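Local coordinates for protein beta-1,3-xylanase (Alcaligenes sp., PDB 2COV) that probably binds beta-1,3-xylan as the family 31 carbohydrate-binding module of a xylan-degrading enzyme, at residues Phe13-Val18 and Arg86-Thr91. Sequence-based numbering, arbitrary orientation.
Sequences FNFNYV and RNITFT
F15 drops its ring into a hollow made by I88, F90 and T91, where the two outermost strands of this chain's antiparallel beta fold, 13-19 and 80-89, face each other. The short runs 13-18 and 86-89 lie roughly parallel, with axes 9.0 Å apart at their closest approach, so side chains and not backbone bonds close the space between them. I88 fills one side of the hollow: its CD1 sits over one face of the F15 ring, off-centre, in a CH-pi contact 4.3 Å from the centroid. The far rim of the ring reaches the chain beyond, with F15 CZ 3.6 Å from T91 OG1. F90 blocks the flank. Its own ring edge takes F15 CE2 at CD1, while its CZ meets CD2 of Y17, 3.9 Å away, and L63 touches both F90 and Y17 from outside the pair.

At the other end the bump is R86. With chi1 at 75°, CG stands between its backbone N and carbonyl carbon and lies over one face of the F13 ring; H27 also meets this ring. The chain then bends at chi3, bringing the guanidinium over I88 CG2. Cutting R86 back to an alanine would take CG off the F13 ring face and would probably leave the F13 carbonyl without its arginine donor. That bond, R86 NH1 to F13 O, is 2.8 Å long and lies in the carbonyl plane, with an N-H...O angle of 152°.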
# COMPACT_ATOMS: atom_id res chain seq x y z
N PHE A 13 19.09 5.57 9.98
CA PHE A 13 18.30 4.38 9.69
C PHE A 13 19.29 3.27 9.42
O PHE A 13 20.01 3.32 8.41
CB PHE A 13 17.45 4.68 8.45
CG PHE A 13 16.40 3.64 8.14
CD1 PHE A 13 15.76 3.68 6.91
CD2 PHE A 13 16.07 2.59 9.00
CE1 PHE A 13 14.81 2.79 6.54
CE2 PHE A 13 15.09 1.69 8.66
CZ PHE A 13 14.47 1.79 7.43
N ASN A 14 19.43 2.31 10.32
CA ASN A 14 20.55 1.39 10.20
C ASN A 14 20.27 0.11 11.00
O ASN A 14 19.16 -0.17 11.42
CB ASN A 14 21.80 2.15 10.66
CG ASN A 14 23.03 1.89 9.90
OD1 ASN A 14 23.85 2.88 9.79
ND2 ASN A 14 23.22 0.75 9.40
N PHE A 15 21.31 -0.70 11.11
CA PHE A 15 21.23 -1.96 11.86
C PHE A 15 22.50 -2.24 12.61
O PHE A 15 23.57 -1.75 12.27
CB PHE A 15 20.88 -3.14 10.97
CG PHE A 15 22.00 -3.52 10.06
CD1 PHE A 15 22.18 -2.91 8.85
CD2 PHE A 15 22.93 -4.51 10.44
CE1 PHE A 15 23.25 -3.26 8.01
CE2 PHE A 15 24.01 -4.83 9.61
CZ PHE A 15 24.15 -4.27 8.37
N ASN A 16 22.34 -3.04 13.68
CA ASN A 16 23.42 -3.64 14.40
C ASN A 16 23.41 -5.14 14.29
O ASN A 16 22.35 -5.79 14.36
CB ASN A 16 23.29 -3.35 15.91
CG ASN A 16 23.38 -1.89 16.25
OD1 ASN A 16 24.33 -1.21 15.85
ND2 ASN A 16 22.42 -1.40 17.04
N TYR A 17 24.59 -5.73 14.13
CA TYR A 17 24.77 -7.13 14.40
C TYR A 17 24.58 -7.41 15.92
O TYR A 17 25.17 -6.73 16.72
CB TYR A 17 26.16 -7.54 13.92
CG TYR A 17 26.65 -8.90 14.37
CD1 TYR A 17 27.35 -9.06 15.57
CD2 TYR A 17 26.46 -10.01 13.59
CE1 TYR A 17 27.83 -10.31 15.95
CE2 TYR A 17 26.97 -11.26 13.97
CZ TYR A 17 27.61 -11.38 15.12
OH TYR A 17 28.15 -12.63 15.53
N VAL A 18 23.78 -8.39 16.23
CA VAL A 18 23.57 -8.84 17.63
C VAL A 18 24.28 -10.16 17.82
O VAL A 18 25.08 -10.31 18.76
CB VAL A 18 22.08 -8.93 17.99
CG1 VAL A 18 21.88 -9.44 19.40
CG2 VAL A 18 21.39 -7.56 17.83
N ARG A 86 14.81 0.92 3.28
CA ARG A 86 16.15 0.82 2.66
C ARG A 86 16.58 -0.62 2.60
O ARG A 86 16.34 -1.37 3.54
CB ARG A 86 17.12 1.67 3.40
CG ARG A 86 17.60 1.17 4.72
CD ARG A 86 18.74 2.05 5.37
NE ARG A 86 19.96 1.91 4.54
CZ ARG A 86 21.21 1.94 5.03
NH1 ARG A 86 21.50 2.18 6.30
NH2 ARG A 86 22.24 1.77 4.21
N ASN A 87 17.32 -0.98 1.58
CA ASN A 87 17.90 -2.34 1.47
C ASN A 87 19.29 -2.38 2.00
O ASN A 87 20.10 -1.47 1.76
CB ASN A 87 17.93 -2.80 -0.00
CG ASN A 87 16.60 -2.92 -0.65
OD1 ASN A 87 15.59 -3.06 0.02
ND2 ASN A 87 16.62 -2.91 -2.01
N ILE A 88 19.60 -3.46 2.72
CA ILE A 88 20.91 -3.69 3.32
C ILE A 88 21.33 -5.15 3.13
O ILE A 88 20.52 -6.02 2.82
CB ILE A 88 20.98 -3.28 4.85
CG1 ILE A 88 20.04 -4.12 5.71
CG2 ILE A 88 20.67 -1.82 5.00
CD1 ILE A 88 20.59 -5.50 6.18
N THR A 89 22.62 -5.35 3.28
CA THR A 89 23.18 -6.69 3.48
C THR A 89 23.59 -6.88 4.94
O THR A 89 24.23 -6.02 5.49
CB THR A 89 24.38 -6.88 2.55
OG1 THR A 89 23.96 -6.72 1.18
CG2 THR A 89 25.03 -8.28 2.74
N PHE A 90 23.16 -7.97 5.53
CA PHE A 90 23.45 -8.19 6.93
C PHE A 90 24.91 -8.60 7.15
O PHE A 90 25.36 -9.59 6.56
CB PHE A 90 22.51 -9.23 7.51
CG PHE A 90 22.71 -9.55 8.97
CD1 PHE A 90 23.04 -8.59 9.85
CD2 PHE A 90 22.55 -10.84 9.41
CE1 PHE A 90 23.21 -8.88 11.18
CE2 PHE A 90 22.69 -11.15 10.72
CZ PHE A 90 23.05 -10.18 11.62
N THR A 91 25.64 -7.77 7.88
CA THR A 91 27.04 -7.96 8.19
C THR A 91 27.24 -7.83 9.70
O THR A 91 26.30 -7.55 10.42
CB THR A 91 27.91 -6.83 7.57
OG1 THR A 91 27.52 -5.55 8.17
CG2 THR A 91 27.68 -6.69 6.05